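Long-range contacts in galactokinase (Bifidobacterium longum subsp. infantis ATCC 15697 = JCM 1222 = DSM 20088, PDB 6TEQ), which binds galactose and its 2-fluoro analogues and, as a GHMP-family galactokinase, probably transfers a phosphate from ATP to the sugar: residues Y106-W112 and K177-A183; S142-C147 and D191-M196. All coordinates share one frame; numbering follows the deposited sequence.

Interaction 1: Y106-W112 and K177-A183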
loop_
_atom_site.group_PDB
_atom_site.type_symbol
_atom_site.label_atom_id
_atom_site.label_comp_id
_atom_site.label_asym_id
_atom_site.label_seq_id
_atom_site.Cartn_x
_atom_site.Cartn_y
_atom_site.Cartn_z
ATOM N N TYR A 106 8.154 -12.578 5.383
ATOM C CA TYR A 106 7.455 -11.320 5.754
ATOM C C TYR A 106 7.116 -11.278 7.241
ATOM O O TYR A 106 7.610 -10.391 7.969
ATOM C CB TYR A 106 6.219 -11.140 4.864
ATOM C CG TYR A 106 6.548 -10.773 3.427
ATOM C CD1 TYR A 106 6.592 -9.458 3.019
ATOM C CD2 TYR A 106 6.779 -11.739 2.472
ATOM C CE1 TYR A 106 6.876 -9.105 1.719
ATOM C CE2 TYR A 106 7.030 -11.398 1.144
ATOM C CZ TYR A 106 7.066 -10.076 0.763
ATOM O OH TYR A 106 7.325 -9.660 -0.515
ATOM N N PRO A 107 6.347 -12.250 7.820
ATOM C CA PRO A 107 6.128 -12.197 9.258
ATOM C C PRO A 107 7.401 -12.477 10.081
ATOM O O PRO A 107 7.638 -11.811 11.090
ATOM C CB PRO A 107 4.997 -13.237 9.498
ATOM C CG PRO A 107 5.147 -14.242 8.334
ATOM C CD PRO A 107 5.580 -13.335 7.186
ATOM N N THR A 108 8.235 -13.462 9.663
ATOM C CA THR A 108 9.411 -13.803 10.472
ATOM C C THR A 108 10.291 -12.563 10.541
ATOM O O THR A 108 10.918 -12.276 11.571
ATOM C CB THR A 108 10.170 -14.961 9.838
ATOM O OG1 THR A 108 9.231 -16.017 9.651
ATOM C CG2 THR A 108 11.309 -15.411 10.696
ATOM N N GLY A 109 10.393 -11.882 9.400
ATOM C CA GLY A 109 11.336 -10.745 9.271
ATOM C C GLY A 109 10.927 -9.588 10.171
ATOM O O GLY A 109 11.776 -8.804 10.572
ATOM N N VAL A 110 9.671 -9.514 10.547
ATOM C CA VAL A 110 9.197 -8.471 11.504
ATOM C C VAL A 110 9.766 -8.720 12.904
ATOM O O VAL A 110 10.374 -7.784 13.472
ATOM C CB VAL A 110 7.667 -8.385 11.549
ATOM C CG1 VAL A 110 7.281 -7.400 12.638
ATOM C CG2 VAL A 110 7.121 -8.000 10.153
ATOM N N ALA A 111 9.700 -9.948 13.387
ATOM C CA ALA A 111 10.324 -10.308 14.676
ATOM C C ALA A 111 11.840 -10.034 14.616
ATOM O O ALA A 111 12.398 -9.432 15.554
ATOM C CB ALA A 111 9.936 -11.686 15.071
ATOM N N TRP A 112 12.481 -10.467 13.535
ATOM C CA TRP A 112 13.924 -10.212 13.288
ATOM C C TRP A 112 14.213 -8.716 13.368
ATOM O O TRP A 112 15.276 -8.274 14.007
ATOM C CB TRP A 112 14.289 -10.821 11.956
ATOM C CG TRP A 112 15.639 -10.460 11.456
ATOM C CD1 TRP A 112 16.793 -11.106 11.783
ATOM C CD2 TRP A 112 15.980 -9.446 10.495
ATOM N NE1 TRP A 112 17.847 -10.528 11.132
ATOM C CE2 TRP A 112 17.375 -9.537 10.318
ATOM C CE3 TRP A 112 15.267 -8.480 9.756
ATOM C CZ2 TRP A 112 18.074 -8.706 9.450
ATOM C CZ3 TRP A 112 15.953 -7.706 8.852
ATOM C CH2 TRP A 112 17.343 -7.775 8.750
ATOM N N LYS A 177 11.368 -2.820 7.208
ATOM C CA LYS A 177 12.683 -3.512 7.206
ATOM C C LYS A 177 12.520 -5.004 6.887
ATOM O O LYS A 177 13.349 -5.545 6.144
ATOM C CB LYS A 177 13.380 -3.272 8.519
ATOM C CG LYS A 177 14.708 -3.997 8.626
ATOM C CD LYS A 177 15.483 -3.523 9.829
ATOM C CE LYS A 177 16.723 -4.351 10.102
ATOM N NZ LYS A 177 17.573 -3.673 11.103
ATOM N N SER A 178 11.478 -5.638 7.414
ATOM C CA SER A 178 11.217 -7.034 7.091
ATOM C C SER A 178 11.128 -7.212 5.568
ATOM O O SER A 178 11.770 -8.090 4.968
ATOM C CB SER A 178 9.956 -7.543 7.741
ATOM O OG SER A 178 9.781 -8.850 7.304
ATOM N N GLU A 179 10.284 -6.424 4.956
ATOM C CA GLU A 179 10.009 -6.581 3.523
ATOM C C GLU A 179 11.315 -6.322 2.780
ATOM O O GLU A 179 11.747 -7.210 2.048
ATOM C CB GLU A 179 8.883 -5.643 3.090
ATOM C CG GLU A 179 8.512 -5.846 1.641
ATOM C CD GLU A 179 7.153 -5.304 1.262
ATOM O OE1 GLU A 179 6.458 -4.839 2.172
ATOM O OE2 GLU A 179 6.853 -5.308 0.054
ATOM N N ASN A 180 11.941 -5.165 3.008
ATOM C CA ASN A 180 13.147 -4.769 2.251
ATOM C C ASN A 180 14.313 -5.749 2.460
ATOM O O ASN A 180 14.942 -6.171 1.451
ATOM C CB ASN A 180 13.619 -3.385 2.617
ATOM C CG ASN A 180 12.861 -2.307 1.888
ATOM O OD1 ASN A 180 12.843 -2.230 0.673
ATOM N ND2 ASN A 180 12.379 -1.368 2.637
ATOM N N GLU A 181 14.594 -6.104 3.703
ATOM C CA GLU A 181 15.863 -6.746 4.076
ATOM C C GLU A 181 15.657 -8.239 4.270
ATOM O O GLU A 181 16.607 -8.943 3.958
ATOM C CB GLU A 181 16.481 -6.117 5.316
ATOM C CG GLU A 181 16.809 -4.652 5.178
ATOM C CD GLU A 181 17.693 -4.080 6.274
ATOM O OE1 GLU A 181 18.458 -4.828 6.887
ATOM O OE2 GLU A 181 17.677 -2.866 6.448
ATOM N N MET A 182 14.529 -8.687 4.833
ATOM C CA MET A 182 14.293 -10.146 5.014
ATOM C C MET A 182 13.717 -10.755 3.722
ATOM O O MET A 182 14.308 -11.769 3.198
ATOM C CB MET A 182 13.379 -10.509 6.200
ATOM C CG MET A 182 13.433 -11.980 6.562
ATOM S SD MET A 182 15.127 -12.707 6.792
ATOM C CE MET A 182 15.601 -11.833 8.292
ATOM N N ALA A 183 12.634 -10.192 3.190
ATOM C CA ALA A 183 11.945 -10.745 2.011
ATOM C C ALA A 183 12.663 -10.303 0.721
ATOM O O ALA A 183 12.440 -10.950 -0.331
ATOM C CB ALA A 183 10.507 -10.381 2.046
HETATM O O HOH W 1 6.285 -7.432 -1.484
#

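Interaction 2: S142-C147 and D191-M196. With GAF (2-deoxy-2-fluoro-alpha-D-galactopyranose), chain M.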
loop_
_atom_site.group_PDB
_atom_site.type_symbol
_atom_site.label_atom_id
_atom_site.label_comp_id
_atom_site.label_asym_id
_atom_site.label_seq_id
_atom_site.Cartn_x
_atom_site.Cartn_y
_atom_site.Cartn_z
ATOM N N SER A 142 1.100 -7.302 1.207
ATOM C CA SER A 142 2.443 -7.413 1.857
ATOM C C SER A 142 2.499 -6.644 3.198
ATOM O O SER A 142 3.080 -7.147 4.188
ATOM C CB SER A 142 3.539 -6.913 0.921
ATOM O OG SER A 142 3.131 -5.682 0.352
ATOM N N ALA A 143 1.981 -5.421 3.213
ATOM C CA ALA A 143 1.932 -4.558 4.414
ATOM C C ALA A 143 0.885 -5.065 5.367
ATOM O O ALA A 143 1.070 -4.973 6.549
ATOM C CB ALA A 143 1.621 -3.102 4.090
ATOM N N ALA A 144 -0.255 -5.539 4.860
ATOM C CA ALA A 144 -1.275 -6.060 5.766
ATOM C C ALA A 144 -0.628 -7.200 6.557
ATOM O O ALA A 144 -0.922 -7.335 7.742
ATOM C CB ALA A 144 -2.468 -6.504 4.954
ATOM N N MET A 145 0.196 -8.023 5.923
ATOM C CA MET A 145 0.807 -9.168 6.657
ATOM C C MET A 145 1.874 -8.650 7.635
ATOM O O MET A 145 1.939 -9.136 8.792
ATOM C CB MET A 145 1.414 -10.173 5.678
ATOM C CG MET A 145 2.105 -11.324 6.357
ATOM S SD MET A 145 2.385 -12.660 5.244
ATOM C CE MET A 145 0.750 -13.364 5.055
ATOM N N THR A 146 2.749 -7.792 7.196
ATOM C CA THR A 146 3.860 -7.325 8.060
ATOM C C THR A 146 3.311 -6.456 9.182
ATOM O O THR A 146 3.813 -6.565 10.305
ATOM C CB THR A 146 4.997 -6.632 7.291
ATOM O OG1 THR A 146 4.422 -5.482 6.604
ATOM C CG2 THR A 146 5.719 -7.564 6.356
ATOM N N CYS A 147 2.353 -5.584 8.931
ATOM C CA CYS A 147 1.826 -4.676 9.957
ATOM C C CYS A 147 0.945 -5.413 10.972
ATOM O O CYS A 147 1.055 -5.097 12.196
ATOM C CB CYS A 147 1.112 -3.490 9.296
ATOM S SG CYS A 147 2.280 -2.422 8.434
ATOM N N ASP A 191 2.702 2.024 2.221
ATOM C CA ASP A 191 1.698 1.004 2.457
ATOM C C ASP A 191 1.572 0.742 3.958
ATOM O O ASP A 191 0.428 0.526 4.486
ATOM C CB ASP A 191 2.027 -0.294 1.743
ATOM C CG ASP A 191 2.250 -0.220 0.254
ATOM O OD1 ASP A 191 1.927 0.845 -0.327
ATOM O OD2 ASP A 191 2.576 -1.302 -0.265
ATOM N N GLN A 192 2.701 0.746 4.653
ATOM C CA GLN A 192 2.782 0.392 6.069
ATOM C C GLN A 192 2.265 1.582 6.897
ATOM O O GLN A 192 1.503 1.373 7.908
ATOM C CB GLN A 192 4.217 0.046 6.440
ATOM C CG GLN A 192 4.765 -1.161 5.670
ATOM C CD GLN A 192 5.354 -0.838 4.308
ATOM O OE1 GLN A 192 5.294 0.308 3.796
ATOM N NE2 GLN A 192 5.938 -1.857 3.698
ATOM N N ASN A 193 2.518 2.797 6.490
ATOM C CA ASN A 193 1.926 3.981 7.127
ATOM C C ASN A 193 0.442 3.953 6.961
ATOM O O ASN A 193 -0.319 4.222 7.961
ATOM C CB ASN A 193 2.592 5.280 6.591
ATOM C CG ASN A 193 3.912 5.602 7.257
ATOM O OD1 ASN A 193 3.900 6.172 8.335
ATOM N ND2 ASN A 193 5.031 5.176 6.692
ATOM N N ALA A 194 -0.073 3.635 5.771
ATOM C CA ALA A 194 -1.541 3.542 5.559
ATOM C C ALA A 194 -2.107 2.508 6.494
ATOM O O ALA A 194 -3.082 2.778 7.193
ATOM C CB ALA A 194 -1.859 3.211 4.133
ATOM N N SER A 195 -1.530 1.323 6.518
ATOM C CA SER A 195 -2.140 0.162 7.185
ATOM C C SER A 195 -2.215 0.442 8.688
ATOM O O SER A 195 -3.143 -0.024 9.360
ATOM C CB SER A 195 -1.314 -1.095 6.871
ATOM O OG SER A 195 -1.973 -2.245 7.314
ATOM N N MET A 196 -1.286 1.220 9.230
ATOM C CA MET A 196 -1.201 1.381 10.700
ATOM C C MET A 196 -1.602 2.788 11.144
ATOM O O MET A 196 -1.710 2.979 12.377
ATOM C CB MET A 196 0.189 1.043 11.238
ATOM C CG MET A 196 0.501 -0.391 10.965
ATOM S SD MET A 196 1.918 -0.954 11.907
ATOM C CE MET A 196 1.054 -1.610 13.339
HETATM C C1 GAF M . 4.586 0.125 -4.040
HETATM C C2 GAF M . 5.425 0.367 -2.804
HETATM F F2 GAF M . 5.251 -0.669 -1.948
HETATM C C3 GAF M . 5.061 1.667 -2.118
HETATM O O3 GAF M . 6.026 1.971 -1.160
HETATM C C4 GAF M . 5.032 2.849 -3.132
HETATM O O4 GAF M . 6.321 3.218 -3.605
HETATM C C5 GAF M . 4.148 2.478 -4.274
HETATM O O5 GAF M . 4.612 1.292 -4.874
HETATM C C6 GAF M . 4.058 3.548 -5.342
HETATM O O6 GAF M . 3.481 4.748 -4.829
HETATM O O1 GAF M . 3.299 -0.157 -3.523
HETATM O O HOH W 2 4.405 -3.285 1.589
#

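Interaction 1: Y106-W112 and K177-A183
Met182 reaches over a face of the Trp112 indole, its methyl CE 3.4 Å from the five-membered ring's centroid. This is a CH-pi contact, with the Met-aromatic sulfur SD farther out; bends at chi2 (50°) and chi3 (68°) curl the chain back. Glu181 OE1 comes to the indole's far edge, 3.7 Å from Trp112 CH2, its carboxylate steep to the ring plane, while the extended Lys177 chain crosses at about a right angle, CE 3.7 Å from Trp112 CZ3. With alanine in place of this indole, the Met182 methyl is likely to lose the ring it packs on, opening a gap between the helices. At the N-terminal end of 106-112, Ala183 CB sits over the centre of the Tyr106 ring, 3.7 Å from its centroid. A water 2.6 Å from Tyr106 OH donates to Glu179 OE2 at 2.7 Å, in one of that glutamate's two conformers. Between the two rings Ser178 OG donates to Tyr106 O at 2.7 Å, on a lone pair. A CB on Gly109 would clash with Ser178 OG and Met182 CB. The segment axes pass 8.0 Å apart at 103°. Helix 141-156 packs against Pro107, Val110 and Ala111, strand 75-80 against Pro107 and Thr108.

Interaction 2: S142-C147 and D191-M196
Cys147 holds SG anti to its carbonyl carbon (chi1 -68°), which lays the sulfur 3.7 Å from Gln192 CA. Asp191 has the same kind of first torsion (chi1 -55°): Ala143 CB and Asp191 CB lie 3.7 Å apart, while the carboxylate goes on to the sugar. There Asp191 OD2 comes 3.2 Å from F2 of the fluorogalactose, and OD1 makes a salt bridge to Arg40. Farther along, Met196 CG, in one of two conformers, packs 3.6 Å from Cys147 CB. Ser195 OG lies beside Cys147 CB but spends its hydrogen bond on Pro38 O. No direct hydrogen bond joins the two segments, whose axes cross at 61°; Ala143 has only a methyl to place against Asp191 where they pass 8.8 Å apart. Ser142 O is gripped twice, by Thr146 N and, from the opposite face of its plane, by Thr146 OG1 at 3.2 Å. A water 3.0 Å from Ser142 OG, in one of two conformers, donates to Asp191 OD2 at 3.3 Å, linking the galactose pocket to a residue that binds ADP and magnesium in another structure. This fits the GHMP kinase N-terminal domain, where the helix following the glycine-rich nucleotide loop borders the sugar site.

From the N terminus the segments come in the order 106-112, 142-147, 177-183, 191-196, so the two contacts cross rather than nest. Interaction 1 closes a loop of 64 residues that contains 142-147; interaction 2 closes one of 43 residues that contains 177-183. Each loop thus carries one partner of the other contact, and helices 105-116, 141-156, 165-183 and 190-197 are drawn together within the GHMP kinase N-terminal domain. The contacts also touch directly: Val110 CG2 packs 3.6 Å from Thr146 O. At this junction Glu179, which binds magnesium in another structure, packs near Ser142 and near Thr187 of the sugar site, which places the nucleotide and magnesium side next to the sugar side.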